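Local structure of ornithine carbamoyltransferase (Gloeobacter violaceus, 3GD5) at residues H28-L33 with Q140-L145; L146-N151 with A156-A161; L160-V163 with N168-H171; G191-P196 with I215-F220. The protein probably catalyses the reversible transfer of the carbamoyl group from carbamoyl phosphate to ornithine, giving citrulline and phosphate in arginine biosynthesis. All coordinates share one frame; numbering follows the deposited sequence.

Helix 138-152 ties contacts 1 and 2 together. Its first half packs on helix 24-39 in contact 1, its second half on strand 159-163 in contact 2, and the two centres lie 11 Å apart. Strand 159-163 then leads from contact 2 into contact 3; the two share Leu160 and Ala161. Contacts 3 and 4, with centres 9 Å apart, meet where His171 NE2 lies 2.8 Å from Asp195 N, probably a hydrogen bond. Gln140 of contact 1 and Asn168 of contact 3 belong, by similarity, to the carbamoyl phosphate and ornithine sites, respectively. Contact 4 lies farther out, the Pro194 side chain being about 10 Å from that of Asn168.

Contact 1. Residues H28-L33 with Q140-L145; sequences HALLTL and QVVADL
Leu31 lays its CD2 methyl over the backbone of helix 138-152, 3.6 Å from Val142 O and 4.1 Å from Leu145 CB. This is helix-helix packing in the two-domain carbamoyltransferase fold: helix 24-39 of the carbamoyl phosphate domain meets helix 138-152, which runs from that domain toward the ornithine-binding one. The axes of the two segments approach to 10.4 Å at a crossing angle of -67°, a steep crossing that keeps the contact small, mostly between aliphatic groups. Leu31 CG stands anti to its own carbonyl carbon (chi1 -68°), which brings the branched end closer to the partner helix than its CB direction alone suggests. Beside it, Leu30 CD2 meets Val142 CG1 at 4.2 Å. Helix 293-312 closes this corner, with Ala306 against Leu30 and Ala303 against Val142. One turn before Asp144, Gln140 faces another way; its OE1 bonds to Arg300, and both residues are assigned to the carbamoyl phosphate site by similarity. The Gln140 amide is held from its other end as well: NE2 donates to Asp144 OD1 at 2.7 Å, on the syn side and nearly within the amide plane, but 21° out of the carboxylate plane.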
loop_
_atom_site.group_PDB
_atom_site.type_symbol
_atom_site.label_atom_id
_atom_site.label_comp_id
_atom_site.label_asym_id
_atom_site.label_seq_id
_atom_site.Cartn_x
_atom_site.Cartn_y
_atom_site.Cartn_z
ATOM N N HIS A 28 -45.347 -5.769 11.129
ATOM C CA HIS A 28 -46.278 -6.560 10.326
ATOM C C HIS A 28 -46.654 -5.836 9.038
ATOM O O HIS A 28 -46.688 -6.438 7.959
ATOM C CB HIS A 28 -47.542 -6.892 11.127
ATOM C CG HIS A 28 -47.333 -7.934 12.182
ATOM N ND1 HIS A 28 -47.075 -7.623 13.500
ATOM C CD2 HIS A 28 -47.294 -9.287 12.102
ATOM C CE1 HIS A 28 -46.883 -8.737 14.186
ATOM N NE2 HIS A 28 -47.010 -9.760 13.361
ATOM N N ALA A 29 -46.935 -4.542 9.147
ATOM C CA ALA A 29 -47.292 -3.758 7.971
ATOM C C ALA A 29 -46.164 -3.870 6.944
ATOM O O ALA A 29 -46.396 -4.147 5.763
ATOM C CB ALA A 29 -47.507 -2.304 8.361
ATOM N N LEU A 30 -44.940 -3.663 7.417
ATOM C CA LEU A 30 -43.753 -3.739 6.574
ATOM C C LEU A 30 -43.706 -5.097 5.882
ATOM O O LEU A 30 -43.572 -5.175 4.658
ATOM C CB LEU A 30 -42.504 -3.547 7.432
ATOM C CG LEU A 30 -41.198 -3.337 6.674
ATOM C CD1 LEU A 30 -41.318 -2.099 5.786
ATOM C CD2 LEU A 30 -40.062 -3.184 7.669
ATOM N N LEU A 31 -43.834 -6.160 6.674
ATOM C CA LEU A 31 -43.813 -7.522 6.151
ATOM C C LEU A 31 -44.922 -7.744 5.125
ATOM O O LEU A 31 -44.724 -8.425 4.112
ATOM C CB LEU A 31 -43.946 -8.532 7.298
ATOM C CG LEU A 31 -42.758 -8.622 8.265
ATOM C CD1 LEU A 31 -43.081 -9.571 9.412
ATOM C CD2 LEU A 31 -41.528 -9.111 7.511
ATOM N N THR A 32 -46.091 -7.164 5.383
ATOM C CA THR A 32 -47.216 -7.302 4.463
ATOM C C THR A 32 -46.911 -6.549 3.172
ATOM O O THR A 32 -47.160 -7.047 2.072
ATOM C CB THR A 32 -48.533 -6.753 5.091
ATOM O OG1 THR A 32 -48.893 -7.556 6.226
ATOM C CG2 THR A 32 -49.671 -6.785 4.080
ATOM N N LEU A 33 -46.371 -5.345 3.307
ATOM C CA LEU A 33 -46.026 -4.547 2.136
ATOM C C LEU A 33 -45.006 -5.296 1.268
ATOM O O LEU A 33 -45.141 -5.368 0.045
ATOM C CB LEU A 33 -45.453 -3.195 2.569
ATOM C CG LEU A 33 -45.009 -2.278 1.428
ATOM C CD1 LEU A 33 -46.182 -2.004 0.510
ATOM C CD2 LEU A 33 -44.447 -0.979 1.994
ATOM N N GLN A 140 -31.769 -7.401 7.268
ATOM C CA GLN A 140 -31.533 -8.834 7.105
ATOM C C GLN A 140 -32.681 -9.604 7.759
ATOM O O GLN A 140 -33.286 -10.492 7.152
ATOM C CB GLN A 140 -30.212 -9.237 7.766
ATOM C CG GLN A 140 -29.945 -10.742 7.781
ATOM C CD GLN A 140 -29.814 -11.325 6.389
ATOM O OE1 GLN A 140 -29.022 -10.834 5.571
ATOM N NE2 GLN A 140 -30.588 -12.373 6.104
ATOM N N VAL A 141 -32.979 -9.241 8.999
ATOM C CA VAL A 141 -34.034 -9.896 9.754
ATOM C C VAL A 141 -35.420 -9.774 9.133
ATOM O O VAL A 141 -36.180 -10.740 9.165
ATOM C CB VAL A 141 -34.049 -9.389 11.220
ATOM C CG1 VAL A 141 -35.329 -9.860 11.953
ATOM C CG2 VAL A 141 -32.814 -9.917 11.937
ATOM N N VAL A 142 -35.759 -8.613 8.566
ATOM C CA VAL A 142 -37.071 -8.466 7.950
ATOM C C VAL A 142 -37.156 -9.435 6.768
ATOM O O VAL A 142 -38.229 -9.936 6.422
ATOM C CB VAL A 142 -37.351 -6.999 7.471
ATOM C CG1 VAL A 142 -37.076 -6.011 8.608
ATOM C CG2 VAL A 142 -36.513 -6.662 6.262
ATOM N N ALA A 143 -36.010 -9.718 6.161
ATOM C CA ALA A 143 -35.965 -10.644 5.037
ATOM C C ALA A 143 -36.120 -12.076 5.551
ATOM O O ALA A 143 -36.806 -12.902 4.941
ATOM C CB ALA A 143 -34.638 -10.498 4.278
ATOM N N ASP A 144 -35.490 -12.367 6.680
ATOM C CA ASP A 144 -35.568 -13.704 7.254
ATOM C C ASP A 144 -37.002 -14.009 7.679
ATOM O O ASP A 144 -37.533 -15.084 7.377
ATOM C CB ASP A 144 -34.626 -13.822 8.460
ATOM C CG ASP A 144 -33.186 -13.441 8.120
ATOM O OD1 ASP A 144 -32.699 -13.828 7.028
ATOM O OD2 ASP A 144 -32.541 -12.770 8.955
ATOM N N LEU A 145 -37.613 -13.053 8.378
ATOM C CA LEU A 145 -38.983 -13.172 8.867
ATOM C C LEU A 145 -39.926 -13.445 7.703
ATOM O O LEU A 145 -40.782 -14.320 7.782
ATOM C CB LEU A 145 -39.386 -11.878 9.579
ATOM C CG LEU A 145 -39.535 -11.850 11.107
ATOM C CD1 LEU A 145 -38.585 -12.808 11.789
ATOM C CD2 LEU A 145 -39.311 -10.423 11.588
#

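Contact 2. Residues L146-N151 with A156-A161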
loop_
_atom_site.group_PDB
_atom_site.type_symbol
_atom_site.label_atom_id
_atom_site.label_comp_id
_atom_site.label_asym_id
_atom_site.label_seq_id
_atom_site.Cartn_x
_atom_site.Cartn_y
_atom_site.Cartn_z
ATOM N N LEU A 146 -39.741 -12.697 6.619
ATOM C CA LEU A 146 -40.546 -12.830 5.412
ATOM C C LEU A 146 -40.328 -14.207 4.786
ATOM O O LEU A 146 -41.217 -14.762 4.140
ATOM C CB LEU A 146 -40.146 -11.738 4.417
ATOM C CG LEU A 146 -41.120 -11.237 3.349
ATOM C CD1 LEU A 146 -40.375 -10.257 2.453
ATOM C CD2 LEU A 146 -41.666 -12.385 2.521
ATOM N N THR A 147 -39.137 -14.757 4.977
ATOM C CA THR A 147 -38.829 -16.065 4.425
ATOM C C THR A 147 -39.502 -17.146 5.265
ATOM O O THR A 147 -40.065 -18.090 4.724
ATOM C CB THR A 147 -37.309 -16.322 4.394
ATOM O OG1 THR A 147 -36.665 -15.281 3.645
ATOM C CG2 THR A 147 -37.009 -17.671 3.736
ATOM N N ILE A 148 -39.443 -16.995 6.588
ATOM C CA ILE A 148 -40.052 -17.958 7.501
ATOM C C ILE A 148 -41.548 -17.989 7.238
ATOM O O ILE A 148 -42.139 -19.059 7.114
ATOM C CB ILE A 148 -39.796 -17.580 8.983
ATOM C CG1 ILE A 148 -38.293 -17.620 9.275
ATOM C CG2 ILE A 148 -40.533 -18.539 9.911
ATOM C CD1 ILE A 148 -37.930 -17.244 10.702
ATOM N N ARG A 149 -42.147 -16.806 7.139
ATOM C CA ARG A 149 -43.572 -16.680 6.866
ATOM C C ARG A 149 -43.942 -17.439 5.590
ATOM O O ARG A 149 -44.902 -18.198 5.572
ATOM C CB ARG A 149 -43.945 -15.196 6.742
ATOM C CG ARG A 149 -45.206 -14.900 5.923
ATOM C CD ARG A 149 -46.499 -15.342 6.593
ATOM N NE ARG A 149 -46.809 -14.560 7.789
ATOM C CZ ARG A 149 -48.014 -14.511 8.355
ATOM N NH1 ARG A 149 -48.215 -13.779 9.448
ATOM N NH2 ARG A 149 -49.026 -15.183 7.819
ATOM N N GLU A 150 -43.172 -17.242 4.527
ATOM C CA GLU A 150 -43.448 -17.920 3.264
ATOM C C GLU A 150 -43.294 -19.435 3.377
ATOM O O GLU A 150 -43.831 -20.172 2.552
ATOM C CB GLU A 150 -42.518 -17.405 2.158
ATOM C CG GLU A 150 -42.620 -15.911 1.885
ATOM C CD GLU A 150 -41.689 -15.449 0.765
ATOM O OE1 GLU A 150 -40.493 -15.819 0.794
ATOM O OE2 GLU A 150 -42.153 -14.711 -0.136
ATOM N N ASN A 151 -42.563 -19.903 4.386
ATOM C CA ASN A 151 -42.363 -21.340 4.564
ATOM C C ASN A 151 -43.363 -22.039 5.489
ATOM O O ASN A 151 -43.668 -23.217 5.294
ATOM C CB ASN A 151 -40.948 -21.638 5.071
ATOM C CG ASN A 151 -39.919 -21.652 3.959
ATOM O OD1 ASN A 151 -39.489 -20.601 3.478
ATOM N ND2 ASN A 151 -39.527 -22.850 3.533
ATOM N N ALA A 156 -45.998 -16.453 14.451
ATOM C CA ALA A 156 -46.295 -16.660 15.866
ATOM C C ALA A 156 -46.383 -18.145 16.196
ATOM O O ALA A 156 -46.835 -18.942 15.377
ATOM C CB ALA A 156 -47.609 -15.964 16.226
ATOM N N GLY A 157 -45.942 -18.511 17.396
ATOM C CA GLY A 157 -45.982 -19.906 17.804
ATOM C C GLY A 157 -44.727 -20.653 17.402
ATOM O O GLY A 157 -44.280 -21.560 18.100
ATOM N N LEU A 158 -44.156 -20.265 16.267
ATOM C CA LEU A 158 -42.937 -20.883 15.759
ATOM C C LEU A 158 -41.758 -20.658 16.703
ATOM O O LEU A 158 -41.792 -19.774 17.562
ATOM C CB LEU A 158 -42.601 -20.298 14.386
ATOM C CG LEU A 158 -42.915 -21.114 13.132
ATOM C CD1 LEU A 158 -44.252 -21.824 13.266
ATOM C CD2 LEU A 158 -42.906 -20.178 11.927
ATOM N N LYS A 159 -40.722 -21.476 16.551
ATOM C CA LYS A 159 -39.527 -21.337 17.363
ATOM C C LYS A 159 -38.284 -21.252 16.465
ATOM O O LYS A 159 -38.078 -22.085 15.573
ATOM C CB LYS A 159 -39.378 -22.508 18.337
ATOM C CG LYS A 159 -38.183 -22.345 19.276
ATOM C CD LYS A 159 -37.758 -23.659 19.916
ATOM C CE LYS A 159 -36.603 -23.448 20.884
ATOM N NZ LYS A 159 -36.108 -24.715 21.503
ATOM N N LEU A 160 -37.466 -20.231 16.716
ATOM C CA LEU A 160 -36.224 -19.980 15.975
ATOM C C LEU A 160 -35.038 -20.223 16.917
ATOM O O LEU A 160 -35.000 -19.712 18.040
ATOM C CB LEU A 160 -36.219 -18.522 15.473
ATOM C CG LEU A 160 -35.095 -17.804 14.695
ATOM C CD1 LEU A 160 -33.756 -18.057 15.355
ATOM C CD2 LEU A 160 -35.073 -18.246 13.246
ATOM N N ALA A 161 -34.081 -21.025 16.471
ATOM C CA ALA A 161 -32.892 -21.298 17.268
ATOM C C ALA A 161 -31.674 -20.765 16.521
ATOM O O ALA A 161 -31.436 -21.122 15.367
ATOM C CB ALA A 161 -32.744 -22.785 17.507
#
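Thr147 OG1 is held by two groups: it bonds to Ala143 O one turn back and to Asn299 ND2 of helix 293-312. The same Asn299 amide reaches Glu150 OE1, while Glu150 OE2 makes salt bridges with Lys38 and Arg39. These polar ties occupy other sides of helix 138-152, and Ile148 is left to face strand 159-163 and the turn before it. Its two ends do separate work. CG2, anti to the backbone N, meets Leu158 CD2 at 3.5 Å, a snug methyl-to-methyl contact in which the two side chains run antiparallel past one another. The longer branch has CG1 beside the backbone N (chi1 -63°) and is extended beyond it, so that CD1 comes to 4.0 Å from Leu160 CD2; here the side chains lie nearly perpendicular. Strand 159-163 is the middle strand of the five-stranded parallel sheet of the Rossmann-like ornithine-binding domain, and the helix that enters from the carbamoyl phosphate domain covers it at this end. Ile228, Leu270 and Met182 also press on Ile148, giving its branches apolar neighbours from other strands and a loop. Leu160 too touches Ile228 and Met182. On the next residue back, Lys159, with its side chain almost fully extended, bonds through NZ to the backbone carbonyls of Ala222 and Arg224.

Contact 3. Residues L160-V163 with N168-H171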
loop_
_atom_site.group_PDB
_atom_site.type_symbol
_atom_site.label_atom_id
_atom_site.label_comp_id
_atom_site.label_asym_id
_atom_site.label_seq_id
_atom_site.Cartn_x
_atom_site.Cartn_y
_atom_site.Cartn_z
ATOM N N LEU A 160 -37.466 -20.231 16.716
ATOM C CA LEU A 160 -36.224 -19.980 15.975
ATOM C C LEU A 160 -35.038 -20.223 16.917
ATOM O O LEU A 160 -35.000 -19.712 18.040
ATOM C CB LEU A 160 -36.219 -18.522 15.473
ATOM C CG LEU A 160 -35.095 -17.804 14.695
ATOM C CD1 LEU A 160 -33.756 -18.057 15.355
ATOM C CD2 LEU A 160 -35.073 -18.246 13.246
ATOM N N ALA A 161 -34.081 -21.025 16.471
ATOM C CA ALA A 161 -32.892 -21.298 17.268
ATOM C C ALA A 161 -31.674 -20.765 16.521
ATOM O O ALA A 161 -31.436 -21.122 15.367
ATOM C CB ALA A 161 -32.744 -22.785 17.507
ATOM N N TYR A 162 -30.918 -19.894 17.178
ATOM C CA TYR A 162 -29.717 -19.314 16.587
ATOM C C TYR A 162 -28.500 -19.879 17.298
ATOM O O TYR A 162 -28.457 -19.927 18.526
ATOM C CB TYR A 162 -29.726 -17.791 16.732
ATOM C CG TYR A 162 -28.451 -17.130 16.256
ATOM C CD1 TYR A 162 -28.352 -16.601 14.972
ATOM C CD2 TYR A 162 -27.336 -17.052 17.088
ATOM C CE1 TYR A 162 -27.172 -16.005 14.525
ATOM C CE2 TYR A 162 -26.150 -16.460 16.655
ATOM C CZ TYR A 162 -26.076 -15.936 15.375
ATOM O OH TYR A 162 -24.919 -15.317 14.965
ATOM N N VAL A 163 -27.509 -20.314 16.528
ATOM C CA VAL A 163 -26.295 -20.872 17.113
ATOM C C VAL A 163 -25.081 -20.211 16.489
ATOM O O VAL A 163 -24.995 -20.074 15.268
ATOM C CB VAL A 163 -26.209 -22.414 16.904
ATOM C CG1 VAL A 163 -27.466 -23.080 17.453
ATOM C CG2 VAL A 163 -26.029 -22.746 15.423
ATOM N N ASN A 168 -24.651 -8.794 15.555
ATOM C CA ASN A 168 -25.663 -7.881 15.063
ATOM C C ASN A 168 -26.943 -8.561 14.583
ATOM O O ASN A 168 -28.030 -8.080 14.886
ATOM C CB ASN A 168 -25.103 -6.974 13.947
ATOM C CG ASN A 168 -24.179 -7.710 12.976
ATOM O OD1 ASN A 168 -24.293 -8.924 12.766
ATOM N ND2 ASN A 168 -23.265 -6.960 12.360
ATOM N N VAL A 169 -26.838 -9.671 13.858
ATOM C CA VAL A 169 -28.048 -10.334 13.368
ATOM C C VAL A 169 -28.791 -11.045 14.502
ATOM O O VAL A 169 -30.017 -11.085 14.516
ATOM C CB VAL A 169 -27.750 -11.339 12.216
ATOM C CG1 VAL A 169 -26.782 -10.716 11.230
ATOM C CG2 VAL A 169 -27.203 -12.635 12.758
ATOM N N ALA A 170 -28.042 -11.605 15.446
ATOM C CA ALA A 170 -28.643 -12.271 16.590
ATOM C C ALA A 170 -29.490 -11.219 17.296
ATOM O O ALA A 170 -30.648 -11.472 17.638
ATOM C CB ALA A 170 -27.556 -12.793 17.528
ATOM N N HIS A 171 -28.905 -10.037 17.498
ATOM C CA HIS A 171 -29.590 -8.914 18.145
ATOM C C HIS A 171 -30.895 -8.565 17.443
ATOM O O HIS A 171 -31.931 -8.380 18.084
ATOM C CB HIS A 171 -28.709 -7.667 18.135
ATOM C CG HIS A 171 -27.584 -7.709 19.116
ATOM N ND1 HIS A 171 -26.548 -6.801 19.095
ATOM C CD2 HIS A 171 -27.334 -8.541 20.154
ATOM C CE1 HIS A 171 -25.707 -7.072 20.076
ATOM N NE2 HIS A 171 -26.161 -8.124 20.733
#
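Ala170 CB sits over one face of the Tyr162 ring, 4.1 Å from the centroid and 15° off the ring normal, a CH-pi contact shifted a little toward the CE2 and CZ rim. This is the inner packing of a beta-alpha-beta unit of the Rossmann-like domain: strand 159-163 is followed, after a four-residue loop, by helix 168-180, whose first turn folds back against the strand. Val169 joins from the neighbouring position, its CG2 approaching CE1 of Tyr162 obliquely at 3.8 Å, with the two side chains at about a right angle. Tyr162 can reach both because CG is anti to the backbone N (chi1 175°), which sends the ring from the strand toward the helix start. The phenol end is fixed beyond the methyls: OH bonds to the carbonyl oxygen of Asp165, in the loop that connects strand and helix. Asn167 of that loop also touches the ring, and its OD1 accepts a bond from Ala170 N, which helps hold the turn carrying the alanine methyl. Leu173, farther along the helix, and Val186 of the adjacent strand press on Tyr162 as well. The surroundings are probably part of the active site: the Tyr162 side chain lies about 4 Å from that of Asp232, and Val169 about 4 Å from His137, residues assigned by similarity to the ornithine and carbamoyl phosphate sites. Asn168, also an ornithine-site residue by similarity, is steadied through ND2 on Thr133 O, while its OD1 takes a weak bond from Val169 N at 2.9 Å.

Contact 4. Residues G191-P196 with I215-F220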
loop_
_atom_site.group_PDB
_atom_site.type_symbol
_atom_site.label_atom_id
_atom_site.label_comp_id
_atom_site.label_asym_id
_atom_site.label_seq_id
_atom_site.Cartn_x
_atom_site.Cartn_y
_atom_site.Cartn_z
ATOM N N GLY A 191 -18.263 -16.257 26.336
ATOM C CA GLY A 191 -17.965 -14.842 26.176
ATOM C C GLY A 191 -18.490 -14.165 24.920
ATOM O O GLY A 191 -18.157 -13.010 24.641
ATOM N N PHE A 192 -19.319 -14.865 24.159
ATOM C CA PHE A 192 -19.843 -14.291 22.931
ATOM C C PHE A 192 -21.356 -14.279 22.930
ATOM O O PHE A 192 -21.980 -14.606 21.929
ATOM C CB PHE A 192 -19.332 -15.078 21.718
ATOM C CG PHE A 192 -17.830 -15.121 21.610
ATOM C CD1 PHE A 192 -17.074 -15.839 22.533
ATOM C CD2 PHE A 192 -17.172 -14.419 20.604
ATOM C CE1 PHE A 192 -15.684 -15.859 22.463
ATOM C CE2 PHE A 192 -15.779 -14.429 20.521
ATOM C CZ PHE A 192 -15.031 -15.152 21.456
ATOM N N THR A 193 -21.946 -13.892 24.056
ATOM C CA THR A 193 -23.396 -13.846 24.175
ATOM C C THR A 193 -23.933 -12.524 23.630
ATOM O O THR A 193 -23.181 -11.559 23.466
ATOM C CB THR A 193 -23.842 -13.987 25.656
ATOM O OG1 THR A 193 -23.364 -12.866 26.413
ATOM C CG2 THR A 193 -23.284 -15.267 26.260
ATOM N N PRO A 194 -25.244 -12.472 23.328
ATOM C CA PRO A 194 -25.895 -11.269 22.805
ATOM C C PRO A 194 -25.800 -10.171 23.852
ATOM O O PRO A 194 -25.640 -10.456 25.036
ATOM C CB PRO A 194 -27.347 -11.704 22.618
ATOM C CG PRO A 194 -27.259 -13.183 22.447
ATOM C CD PRO A 194 -26.212 -13.577 23.443
ATOM N N ASP A 195 -25.905 -8.925 23.414
ATOM C CA ASP A 195 -25.863 -7.782 24.318
ATOM C C ASP A 195 -27.023 -7.923 25.316
ATOM O O ASP A 195 -28.194 -7.889 24.928
ATOM C CB ASP A 195 -26.007 -6.498 23.501
ATOM C CG ASP A 195 -26.233 -5.273 24.360
ATOM O OD1 ASP A 195 -26.246 -5.396 25.605
ATOM O OD2 ASP A 195 -26.402 -4.178 23.775
ATOM N N PRO A 196 -26.710 -8.088 26.614
ATOM C CA PRO A 196 -27.747 -8.239 27.647
ATOM C C PRO A 196 -28.883 -7.226 27.571
ATOM O O PRO A 196 -30.016 -7.524 27.965
ATOM C CB PRO A 196 -26.956 -8.153 28.960
ATOM C CG PRO A 196 -25.691 -7.428 28.576
ATOM C CD PRO A 196 -25.374 -8.019 27.227
ATOM N N ILE A 215 -31.328 -17.273 26.257
ATOM C CA ILE A 215 -29.919 -17.114 25.934
ATOM C C ILE A 215 -29.244 -18.310 26.587
ATOM O O ILE A 215 -29.037 -18.348 27.796
ATOM C CB ILE A 215 -29.345 -15.783 26.482
ATOM C CG1 ILE A 215 -27.815 -15.795 26.403
ATOM C CG2 ILE A 215 -29.792 -15.571 27.916
ATOM C CD1 ILE A 215 -27.250 -16.185 25.041
ATOM N N LEU A 216 -28.918 -19.299 25.765
ATOM C CA LEU A 216 -28.317 -20.530 26.242
ATOM C C LEU A 216 -26.872 -20.729 25.814
ATOM O O LEU A 216 -26.325 -19.977 25.008
ATOM C CB LEU A 216 -29.140 -21.721 25.747
ATOM C CG LEU A 216 -30.664 -21.593 25.814
ATOM C CD1 LEU A 216 -31.299 -22.861 25.272
ATOM C CD2 LEU A 216 -31.108 -21.343 27.247
ATOM N N ARG A 217 -26.268 -21.773 26.360
ATOM C CA ARG A 217 -24.897 -22.113 26.050
ATOM C C ARG A 217 -24.893 -23.329 25.127
ATOM O O ARG A 217 -24.086 -23.406 24.200
ATOM C CB ARG A 217 -24.143 -22.417 27.343
ATOM C CG ARG A 217 -22.642 -22.550 27.191
ATOM C CD ARG A 217 -21.982 -21.234 26.782
ATOM N NE ARG A 217 -22.186 -20.162 27.755
ATOM C CZ ARG A 217 -23.154 -19.253 27.680
ATOM N NH1 ARG A 217 -23.262 -18.315 28.613
ATOM N NH2 ARG A 217 -24.008 -19.273 26.667
ATOM N N ASP A 218 -25.810 -24.265 25.367
ATOM C CA ASP A 218 -25.900 -25.485 24.558
ATOM C C ASP A 218 -26.767 -25.338 23.319
ATOM O O ASP A 218 -27.950 -25.007 23.410
ATOM C CB ASP A 218 -26.428 -26.658 25.393
ATOM C CG ASP A 218 -26.742 -27.890 24.543
ATOM O OD1 ASP A 218 -25.882 -28.311 23.739
ATOM O OD2 ASP A 218 -27.852 -28.443 24.681
ATOM N N PRO A 219 -26.184 -25.595 22.139
ATOM C CA PRO A 219 -26.866 -25.504 20.845
ATOM C C PRO A 219 -27.855 -26.644 20.584
ATOM O O PRO A 219 -28.815 -26.484 19.822
ATOM C CB PRO A 219 -25.707 -25.493 19.853
ATOM C CG PRO A 219 -24.722 -26.399 20.505
ATOM C CD PRO A 219 -24.761 -25.938 21.951
ATOM N N PHE A 220 -27.616 -27.798 21.202
ATOM C CA PHE A 220 -28.517 -28.930 21.029
ATOM C C PHE A 220 -29.773 -28.722 21.856
ATOM O O PHE A 220 -30.811 -29.320 21.589
ATOM C CB PHE A 220 -27.832 -30.236 21.423
ATOM C CG PHE A 220 -26.879 -30.742 20.386
ATOM C CD1 PHE A 220 -25.526 -30.429 20.449
ATOM C CD2 PHE A 220 -27.347 -31.493 19.310
ATOM C CE1 PHE A 220 -24.649 -30.854 19.456
ATOM C CE2 PHE A 220 -26.481 -31.923 18.310
ATOM C CZ PHE A 220 -25.126 -31.602 18.383
#
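Pro194 presses its CD against Ile215 CD1 at 3.2 Å, closer than carbons usually come, with CG of the same ring 4.0 Å from that methyl. The contact sits at the rim of the Rossmann-like domain, where the loop leading into helix 196-209 crosses the end of strand 213-216, outermost in the parallel sheet within this chain. Ile215 has CG1 anti to the backbone N and then bends at chi2 (50°), bringing CD1 against the proline ring and 4.1 Å from Thr193 CB. Thr193 holds CG2 beside its own backbone N, anti to the carbonyl carbon, and that methyl turns to the Arg217 guanidinium instead, 3.9 Å from NH1, meeting it obliquely. Arg217 gets there by folding: CG leaves anti to the backbone N, then the chain bends at both chi2 (66°) and chi3 (61°) and returns toward the loop. NH2 also makes a weak bond to the carbonyl of Thr188. Val186, which also packs on Ile215, and Leu174 touch the proline. Nearby, the Phe192 ring meets His245 of a neighbouring subunit. Each segment leads into a helix: Asp195 OD1 caps Ala197 N, and Asp218 OD1 accepts from Phe220 N at 3.1 Å, approached from above the carboxylate plane.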